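Local coordinates for lipoprotein (PDB 3UP9), which probably serves as a membrane-anchored, methionine-binding lipoprotein of the periplasmic-binding-protein type, capturing the amino acid in a cleft between two lobes, at residues 118-123 against 191-196; 24-29 against 35-40; 14-19 against 177-182. One frame throughout, in Å; residues are numbered along the deposited sequence.

Contact 1: residues 118-123 against 191-196. With MSE (selenomethionine), chain B.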
loop_
_atom_site.group_PDB
_atom_site.type_symbol
_atom_site.label_atom_id
_atom_site.label_comp_id
_atom_site.label_asym_id
_atom_site.label_seq_id
_atom_site.Cartn_x
_atom_site.Cartn_y
_atom_site.Cartn_z
ATOM N N GLN A 118 -3.707 5.918 8.195
ATOM C CA GLN A 118 -4.806 6.707 8.748
ATOM C C GLN A 118 -4.587 8.182 8.413
ATOM O O GLN A 118 -5.497 8.924 7.978
ATOM C CB GLN A 118 -4.924 6.516 10.271
ATOM C CG GLN A 118 -6.082 7.281 10.840
ATOM C CD GLN A 118 -6.395 6.973 12.263
ATOM O OE1 GLN A 118 -6.464 7.898 13.106
ATOM N NE2 GLN A 118 -6.656 5.676 12.555
ATOM N N SER A 119 -3.362 8.610 8.583
ATOM C CA SER A 119 -3.016 9.971 8.220
ATOM C C SER A 119 -3.299 10.248 6.721
ATOM O O SER A 119 -3.946 11.251 6.368
ATOM C CB SER A 119 -1.575 10.276 8.599
ATOM O OG SER A 119 -1.332 11.576 8.155
ATOM N N ARG A 120 -2.899 9.313 5.856
ATOM C CA ARG A 120 -3.122 9.490 4.427
ATOM C C ARG A 120 -4.647 9.514 4.027
ATOM O O ARG A 120 -5.050 10.307 3.175
ATOM C CB ARG A 120 -2.341 8.414 3.696
ATOM C CG ARG A 120 -2.615 8.304 2.216
ATOM C CD ARG A 120 -1.819 7.130 1.681
ATOM N NE ARG A 120 -1.917 6.908 0.240
ATOM C CZ ARG A 120 -1.549 5.764 -0.330
ATOM N NH1 ARG A 120 -1.013 4.808 0.392
ATOM N NH2 ARG A 120 -1.626 5.612 -1.622
ATOM N N ALA A 121 -5.449 8.655 4.670
ATOM C CA ALA A 121 -6.906 8.568 4.499
ATOM C C ALA A 121 -7.595 9.859 4.977
ATOM O O ALA A 121 -8.504 10.378 4.311
ATOM C CB ALA A 121 -7.455 7.342 5.264
ATOM N N LEU A 122 -7.156 10.359 6.142
ATOM C CA LEU A 122 -7.569 11.673 6.664
ATOM C C LEU A 122 -7.296 12.811 5.684
ATOM O O LEU A 122 -8.188 13.619 5.456
ATOM C CB LEU A 122 -7.016 11.944 8.084
ATOM C CG LEU A 122 -7.736 11.054 9.158
ATOM C CD1 LEU A 122 -7.043 11.184 10.511
ATOM C CD2 LEU A 122 -9.236 11.336 9.231
ATOM N N GLU A 123 -6.123 12.848 5.048
ATOM C CA GLU A 123 -5.831 13.871 4.002
ATOM C C GLU A 123 -6.834 13.776 2.827
ATOM O O GLU A 123 -7.292 14.785 2.282
ATOM C CB GLU A 123 -4.434 13.691 3.390
ATOM C CG GLU A 123 -3.263 13.497 4.334
ATOM C CD GLU A 123 -2.888 14.727 5.100
ATOM O OE1 GLU A 123 -3.562 15.765 4.882
ATOM O OE2 GLU A 123 -1.918 14.648 5.914
ATOM N N VAL A 191 -14.294 8.210 -4.406
ATOM C CA VAL A 191 -13.352 9.340 -4.356
ATOM C C VAL A 191 -12.002 8.645 -4.590
ATOM O O VAL A 191 -11.773 7.545 -4.061
ATOM C CB VAL A 191 -13.338 10.022 -2.955
ATOM C CG1 VAL A 191 -12.273 11.115 -2.805
ATOM C CG2 VAL A 191 -14.708 10.536 -2.621
ATOM N N VAL A 192 -11.151 9.231 -5.408
ATOM C CA VAL A 192 -9.889 8.604 -5.783
ATOM C C VAL A 192 -8.804 9.650 -5.476
ATOM O O VAL A 192 -8.902 10.775 -5.918
ATOM C CB VAL A 192 -9.841 8.263 -7.293
ATOM C CG1 VAL A 192 -8.485 7.640 -7.641
ATOM C CG2 VAL A 192 -11.065 7.423 -7.732
ATOM N N GLU A 193 -7.791 9.274 -4.711
ATOM C CA GLU A 193 -6.640 10.083 -4.399
ATOM C C GLU A 193 -5.899 10.450 -5.685
ATOM O O GLU A 193 -5.749 9.624 -6.565
ATOM C CB GLU A 193 -5.719 9.240 -3.530
ATOM C CG GLU A 193 -4.599 9.964 -2.802
ATOM C CD GLU A 193 -3.641 8.980 -2.127
ATOM O OE1 GLU A 193 -3.228 8.036 -2.831
ATOM O OE2 GLU A 193 -3.263 9.191 -0.946
ATOM N N SER A 194 -5.474 11.710 -5.798
ATOM C CA SER A 194 -4.750 12.165 -6.967
ATOM C C SER A 194 -3.417 11.448 -7.132
ATOM O O SER A 194 -2.741 11.217 -6.153
ATOM C CB SER A 194 -4.525 13.659 -6.893
ATOM O OG SER A 194 -3.400 14.012 -7.659
ATOM N N PRO A 195 -3.052 11.084 -8.375
ATOM C CA PRO A 195 -1.724 10.512 -8.586
ATOM C C PRO A 195 -0.566 11.528 -8.821
ATOM O O PRO A 195 0.552 11.118 -9.044
ATOM C CB PRO A 195 -1.939 9.661 -9.840
ATOM C CG PRO A 195 -3.011 10.380 -10.630
ATOM C CD PRO A 195 -3.739 11.306 -9.668
ATOM N N VAL A 196 -0.839 12.826 -8.760
ATOM C CA VAL A 196 0.087 13.869 -9.143
ATOM C C VAL A 196 0.804 14.301 -7.862
ATOM O O VAL A 196 0.170 14.625 -6.862
ATOM C CB VAL A 196 -0.671 15.085 -9.839
ATOM C CG1 VAL A 196 0.178 16.366 -9.835
ATOM C CG2 VAL A 196 -1.104 14.707 -11.268
HETATM N N MSE B 300 0.113 -1.190 -0.996
HETATM C CA MSE B 300 -0.235 -0.091 -0.069
HETATM C C MSE B 300 -0.364 1.250 -0.752
HETATM O O MSE B 300 0.371 1.522 -1.739
HETATM O OXT MSE B 300 -1.205 2.033 -0.284
HETATM C CB MSE B 300 0.813 0.026 1.009
HETATM C CG MSE B 300 0.474 1.065 2.123
HETATM SE SE MSE B 300 1.886 1.137 3.417
HETATM C CE MSE B 300 2.046 -0.762 4.031
HETATM O O HOH W 1 -4.417 11.101 0.533
#
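Arg120 meets Glu193 side-on, NE and NH2 each donating to a different carboxylate oxygen. The NE bond to Glu193 OE2 is 2.9 Å long with an angle of 162° at the hydrogen, and NH2 reaches Glu193 OE1 at 3.1 Å. Both oxygens use their syn lone pairs, and the guanidinium and carboxylate planes lie only 17° apart, so the paired groups form one nearly flat unit. NH1, at another part of the guanidinium edge, donates to OXT of the bound selenomethionine at 2.9 Å.

The arginine chain runs out straight as far as NE and leaves helix 115-127 with CG anti to its backbone N (chi1 171°), which carries the guanidinium to the ligand. A water adds a second link, donating to Arg120 O at 2.8 Å and to Glu193 OE2 at 2.7 Å. Farther out, Glu193 OE1 accepts from Asn198 ND2 and Leu90 N as well as from Arg120 NH2, which probably holds the carboxylate in its orientation.

Glu193 thus acts as a second-shell residue of the methionine pocket: its negative charge probably offsets part of the arginine's positive charge and fixes the guanidinium's rotation, keeping NH1 directed at the ligand carboxylate.

Contact 2: residues 24-29 against 35-40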
loop_
_atom_site.group_PDB
_atom_site.type_symbol
_atom_site.label_atom_id
_atom_site.label_comp_id
_atom_site.label_asym_id
_atom_site.label_seq_id
_atom_site.Cartn_x
_atom_site.Cartn_y
_atom_site.Cartn_z
ATOM N N TYR A 24 5.730 -12.433 -12.079
ATOM C CA TYR A 24 6.144 -12.106 -13.432
ATOM C C TYR A 24 7.681 -12.090 -13.524
ATOM O O TYR A 24 8.276 -12.743 -14.379
ATOM C CB TYR A 24 5.529 -10.785 -13.928
ATOM C CG TYR A 24 6.171 -10.349 -15.202
ATOM C CD1 TYR A 24 5.838 -10.934 -16.401
ATOM C CD2 TYR A 24 7.189 -9.443 -15.190
ATOM C CE1 TYR A 24 6.444 -10.535 -17.587
ATOM C CE2 TYR A 24 7.836 -9.075 -16.339
ATOM C CZ TYR A 24 7.453 -9.598 -17.535
ATOM O OH TYR A 24 8.137 -9.217 -18.668
ATOM N N ILE A 25 8.317 -11.390 -12.597
ATOM C CA ILE A 25 9.781 -11.301 -12.581
ATOM C C ILE A 25 10.393 -12.701 -12.411
ATOM O O ILE A 25 11.266 -13.122 -13.136
ATOM C CB ILE A 25 10.311 -10.369 -11.465
ATOM C CG1 ILE A 25 9.959 -8.920 -11.777
ATOM C CG2 ILE A 25 11.809 -10.557 -11.264
ATOM C CD1 ILE A 25 10.176 -7.921 -10.642
ATOM N N ASN A 26 9.925 -13.437 -11.435
ATOM C CA ASN A 26 10.453 -14.764 -11.256
ATOM C C ASN A 26 10.364 -15.654 -12.497
ATOM O O ASN A 26 11.272 -16.397 -12.826
ATOM C CB ASN A 26 9.757 -15.440 -10.065
ATOM C CG ASN A 26 10.607 -16.525 -9.468
ATOM O OD1 ASN A 26 11.825 -16.349 -9.334
ATOM N ND2 ASN A 26 9.987 -17.648 -9.121
ATOM N N ASP A 27 9.243 -15.609 -13.168
ATOM C CA ASP A 27 8.986 -16.571 -14.214
ATOM C C ASP A 27 9.586 -16.084 -15.513
ATOM O O ASP A 27 9.790 -16.882 -16.412
ATOM C CB ASP A 27 7.479 -16.753 -14.434
ATOM C CG ASP A 27 6.747 -17.422 -13.241
ATOM O OD1 ASP A 27 7.361 -18.004 -12.317
ATOM O OD2 ASP A 27 5.502 -17.388 -13.289
ATOM N N ASN A 28 9.798 -14.767 -15.642
ATOM C CA ASN A 28 10.233 -14.219 -16.932
ATOM C C ASN A 28 11.651 -13.654 -16.984
ATOM O O ASN A 28 12.326 -13.784 -18.026
ATOM C CB ASN A 28 9.199 -13.214 -17.440
ATOM C CG ASN A 28 7.929 -13.884 -17.833
ATOM O OD1 ASN A 28 7.821 -14.401 -18.912
ATOM N ND2 ASN A 28 6.997 -13.938 -16.948
ATOM N N LEU A 29 12.106 -13.085 -15.862
ATOM C CA LEU A 29 13.357 -12.272 -15.801
ATOM C C LEU A 29 14.460 -12.774 -14.826
ATOM O O LEU A 29 15.628 -12.507 -15.018
ATOM C CB LEU A 29 13.008 -10.806 -15.481
ATOM C CG LEU A 29 11.961 -10.065 -16.354
ATOM C CD1 LEU A 29 11.737 -8.622 -15.841
ATOM C CD2 LEU A 29 12.351 -10.160 -17.853
ATOM N N ILE A 35 19.347 -14.742 -10.363
ATOM C CA ILE A 35 18.652 -14.894 -9.060
ATOM C C ILE A 35 17.388 -15.821 -9.132
ATOM O O ILE A 35 16.839 -16.065 -10.186
ATOM C CB ILE A 35 18.278 -13.531 -8.393
ATOM C CG1 ILE A 35 17.198 -12.800 -9.192
ATOM C CG2 ILE A 35 19.531 -12.646 -8.153
ATOM C CD1 ILE A 35 16.846 -11.436 -8.648
ATOM N N LYS A 36 16.985 -16.342 -7.977
ATOM C CA LYS A 36 15.733 -17.060 -7.799
ATOM C C LYS A 36 14.918 -16.335 -6.718
ATOM O O LYS A 36 15.466 -15.877 -5.712
ATOM C CB LYS A 36 15.978 -18.535 -7.378
ATOM C CG LYS A 36 16.552 -19.448 -8.450
ATOM C CD LYS A 36 16.705 -20.877 -7.969
ATOM C CE LYS A 36 17.288 -21.807 -9.060
ATOM N NZ LYS A 36 17.425 -23.231 -8.607
ATOM N N LEU A 37 13.614 -16.195 -6.935
ATOM C CA LEU A 37 12.766 -15.622 -5.910
ATOM C C LEU A 37 11.946 -16.657 -5.152
ATOM O O LEU A 37 11.305 -17.503 -5.727
ATOM C CB LEU A 37 11.856 -14.537 -6.479
ATOM C CG LEU A 37 12.477 -13.320 -7.186
ATOM C CD1 LEU A 37 11.327 -12.427 -7.637
ATOM C CD2 LEU A 37 13.466 -12.618 -6.272
ATOM N N ASP A 38 11.935 -16.532 -3.839
ATOM C CA ASP A 38 11.028 -17.303 -2.957
ATOM C C ASP A 38 9.983 -16.306 -2.429
ATOM O O ASP A 38 10.246 -15.622 -1.478
ATOM C CB ASP A 38 11.806 -17.909 -1.775
ATOM C CG ASP A 38 12.564 -19.181 -2.138
ATOM O OD1 ASP A 38 12.521 -19.572 -3.312
ATOM O OD2 ASP A 38 13.180 -19.816 -1.221
ATOM N N ILE A 39 8.808 -16.229 -3.074
ATOM C CA ILE A 39 7.815 -15.249 -2.726
ATOM C C ILE A 39 7.018 -15.788 -1.552
ATOM O O ILE A 39 6.504 -16.881 -1.630
ATOM C CB ILE A 39 6.904 -14.857 -3.926
ATOM C CG1 ILE A 39 7.761 -14.366 -5.115
ATOM C CG2 ILE A 39 5.938 -13.743 -3.535
ATOM C CD1 ILE A 39 7.158 -14.556 -6.490
ATOM N N VAL A 40 6.879 -14.967 -0.510
ATOM C CA VAL A 40 6.029 -15.249 0.654
ATOM C C VAL A 40 4.966 -14.161 0.730
ATOM O O VAL A 40 5.268 -12.945 0.751
ATOM C CB VAL A 40 6.839 -15.361 1.959
ATOM C CG1 VAL A 40 5.887 -15.680 3.113
ATOM C CG2 VAL A 40 7.919 -16.432 1.775
#
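Asn26 reaches from helix 15-28 to the backbone of Leu37, and its side chain can be followed atom by atom. CB lies 4.2 Å from Leu37 CD1, the start of a flank along which the asparagine and leucine side chains run past one another head to foot. With CG anti to the backbone N (chi1 -156°) the amide is directed at the strand; CG lies 3.8 Å from Leu37 CB. At the tip OD1 accepts a hydrogen bond of 3.0 Å from Leu37 N, with an angle of 153° at the hydrogen. The donor stands above the carbonyl plane, off the lone pairs. The same oxygen also rests 3.4 Å from Leu37 CB, while ND2 lies over toward the carbonyl oxygen of Leu37.

Helix 15-28 and strand 35-41 belong to a beta-alpha-beta crossover, since strand 7-13 precedes the helix and pairs in parallel with strand 35-41. The short segments 24-28 and 35-40 run at 142° to each other, their axes approaching to 8.3 Å. Such a unit is a recurring element of the alpha/beta lobes of periplasmic binding proteins. Strand 7-13 takes up backbone bonds of Lys36 and Asp38, whereas Leu37 turns its side chain to the helix.

One residue earlier on the helix the contact is apolar: Ile25 CG2 packs on Leu37 CD1 at 4.1 Å. Ile25 also touches Leu222 and Leu223 of helix 213-223 and Val228 of helix 226-235, which extends this hydrophobic layer.

Contact 3: residues 14-19 against 177-182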
loop_
_atom_site.group_PDB
_atom_site.type_symbol
_atom_site.label_atom_id
_atom_site.label_comp_id
_atom_site.label_asym_id
_atom_site.label_seq_id
_atom_site.Cartn_x
_atom_site.Cartn_y
_atom_site.Cartn_z
ATOM N N THR A 14 2.531 -8.389 -0.307
ATOM C CA THR A 14 1.058 -8.533 -0.278
ATOM C C THR A 14 0.635 -9.173 -1.602
ATOM O O THR A 14 1.341 -9.087 -2.617
ATOM C CB THR A 14 0.325 -7.193 0.014
ATOM O OG1 THR A 14 0.939 -6.137 -0.751
ATOM C CG2 THR A 14 0.343 -6.889 1.545
ATOM N N PRO A 15 -0.503 -9.854 -1.626
ATOM C CA PRO A 15 -0.709 -10.639 -2.882
ATOM C C PRO A 15 -0.865 -9.844 -4.179
ATOM O O PRO A 15 -0.350 -10.274 -5.210
ATOM C CB PRO A 15 -1.976 -11.412 -2.609
ATOM C CG PRO A 15 -2.083 -11.449 -1.136
ATOM C CD PRO A 15 -1.424 -10.248 -0.568
ATOM N N SER A 16 -1.613 -8.736 -4.149
ATOM C CA SER A 16 -1.863 -7.964 -5.381
ATOM C C SER A 16 -1.708 -6.493 -5.090
ATOM O O SER A 16 -2.305 -5.989 -4.162
ATOM C CB SER A 16 -3.246 -8.256 -5.959
ATOM O OG SER A 16 -3.327 -7.723 -7.251
ATOM N N PRO A 17 -0.904 -5.786 -5.880
ATOM C CA PRO A 17 -0.089 -6.190 -7.043
ATOM C C PRO A 17 1.256 -6.910 -6.765
ATOM O O PRO A 17 1.841 -7.525 -7.691
ATOM C CB PRO A 17 0.198 -4.850 -7.745
ATOM C CG PRO A 17 0.206 -3.850 -6.633
ATOM C CD PRO A 17 -0.850 -4.324 -5.659
ATOM N N HIS A 18 1.742 -6.814 -5.531
ATOM C CA HIS A 18 3.152 -7.057 -5.266
ATOM C C HIS A 18 3.567 -8.478 -5.580
ATOM O O HIS A 18 4.494 -8.671 -6.343
ATOM C CB HIS A 18 3.506 -6.673 -3.821
ATOM C CG HIS A 18 3.029 -5.299 -3.430
ATOM N ND1 HIS A 18 1.760 -5.055 -3.128
ATOM C CD2 HIS A 18 3.709 -4.079 -3.327
ATOM C CE1 HIS A 18 1.630 -3.733 -2.852
ATOM N NE2 HIS A 18 2.819 -3.148 -2.993
ATOM N N ALA A 19 2.897 -9.481 -5.023
ATOM C CA ALA A 19 3.278 -10.862 -5.344
ATOM C C ALA A 19 3.088 -11.163 -6.818
ATOM O O ALA A 19 3.894 -11.871 -7.388
ATOM C CB ALA A 19 2.602 -11.914 -4.458
ATOM N N PHE A 177 -5.646 -3.944 -0.436
ATOM C CA PHE A 177 -6.838 -4.478 0.257
ATOM C C PHE A 177 -8.091 -4.471 -0.674
ATOM O O PHE A 177 -8.872 -5.440 -0.687
ATOM C CB PHE A 177 -7.133 -3.732 1.598
ATOM C CG PHE A 177 -6.078 -3.920 2.651
ATOM C CD1 PHE A 177 -5.693 -5.219 3.047
ATOM C CD2 PHE A 177 -5.484 -2.800 3.288
ATOM C CE1 PHE A 177 -4.688 -5.403 3.993
ATOM C CE2 PHE A 177 -4.513 -2.987 4.235
ATOM C CZ PHE A 177 -4.102 -4.294 4.599
ATOM N N ALA A 178 -8.246 -3.390 -1.447
ATOM C CA ALA A 178 -9.305 -3.269 -2.437
ATOM C C ALA A 178 -9.146 -4.422 -3.426
ATOM O O ALA A 178 -10.116 -5.015 -3.804
ATOM C CB ALA A 178 -9.264 -1.908 -3.160
ATOM N N GLN A 179 -7.908 -4.728 -3.803
ATOM C CA GLN A 179 -7.602 -5.797 -4.754
ATOM C C GLN A 179 -8.060 -7.145 -4.218
ATOM O O GLN A 179 -8.744 -7.878 -4.918
ATOM C CB GLN A 179 -6.121 -5.847 -5.080
ATOM C CG GLN A 179 -5.544 -4.712 -5.944
ATOM C CD GLN A 179 -5.707 -4.947 -7.430
ATOM O OE1 GLN A 179 -5.105 -5.870 -7.992
ATOM N NE2 GLN A 179 -6.575 -4.153 -8.064
ATOM N N GLU A 180 -7.673 -7.468 -2.984
ATOM C CA GLU A 180 -8.103 -8.684 -2.321
ATOM C C GLU A 180 -9.613 -8.774 -2.338
ATOM O O GLU A 180 -10.114 -9.834 -2.554
ATOM C CB GLU A 180 -7.627 -8.741 -0.876
ATOM C CG GLU A 180 -6.218 -9.272 -0.654
ATOM C CD GLU A 180 -6.019 -10.599 -1.319
ATOM O OE1 GLU A 180 -6.678 -11.593 -0.911
ATOM O OE2 GLU A 180 -5.243 -10.610 -2.303
ATOM N N GLY A 181 -10.338 -7.663 -2.135
ATOM C CA GLY A 181 -11.805 -7.664 -2.112
ATOM C C GLY A 181 -12.578 -7.629 -3.424
ATOM O O GLY A 181 -13.810 -7.423 -3.424
ATOM N N GLY A 182 -11.880 -7.825 -4.549
ATOM C CA GLY A 182 -12.508 -7.815 -5.868
ATOM C C GLY A 182 -12.863 -6.399 -6.319
ATOM O O GLY A 182 -13.705 -6.201 -7.157
HETATM O O HOH W 2 -3.549 -8.033 -2.015
#
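Ser16 and Gln179 are brought together by their torsions: in Ser16 the hydroxyl is anti to the backbone N (chi1 -168°), while the chain of Gln179 bends at chi2 (-85°) and turns its amide back to the serine. Ser16 OG then donates to Gln179 OE1 over 2.7 Å, a short bond that lies in the carbonyl plane and falls on a lone pair of the amide oxygen. Nearer the backbones the aliphatic parts pack, with Ser16 CB 3.9 Å from Gln179 CB. The indole NE1 of Trp236 is a second donor to OE1, so two donors grip one oxygen. Replacing Gln179 by an alanine would probably leave the Ser16 hydroxyl and the Trp236 indole N-H without their shared acceptor.

Glu180 comes in beside this pair. Its chain, also bent at chi2, crosses the Pro15 ring at about a right angle and lays OE2 3.4 Å from Pro15 CB. A water lies between the two segments: it accepts from Ser16 N at 3.0 Å and is 3.1 Å from Glu180 OE2.

The contact sets the start of helix 15-28, where a cis peptide bond precedes Pro17 and a wider pi-type turn runs from Ala19 N to Thr14 O, against the end of helix 175-180. That second helix closes in a Schellman motif, with Gly182 at the C-prime position. Just beyond Pro17 stands His18, which touches the bound selenomethionine and is hydrogen-bonded through NE2 to Asn202 OD1.

In chemical terms the two helix ends are joined near the ligand cleft by a direct hydroxyl-to-amide bond backed by aliphatic packing, with a water between Ser16 N and Glu180 that may add a second link, consistent with lobes that meet around a bound amino acid.

In the fold
From the N terminus, strand 7-13 leads into helix 15-28, whose first turn opens contact 3. Farther along this helix contact 2 begins, closing soon afterwards on strand 35-41, within the long span of contact 3. The two touch where Ile39 CG2 packs on Ala19 CB at 3.9 Å. Contact 1 opens later on helix 115-127; contact 3 closes at 177-182 before contact 1 ends at 191-196, so these two cross. Contact 2 ties together one crossover unit, contact 1 joins its helix to the loop just after edge strand 191-192, and contact 3 bridges the two lobes, setting helix 15-28, beside the seven-stranded sheet, against helix 175-180, which follows strand 170-173 of the five-stranded one.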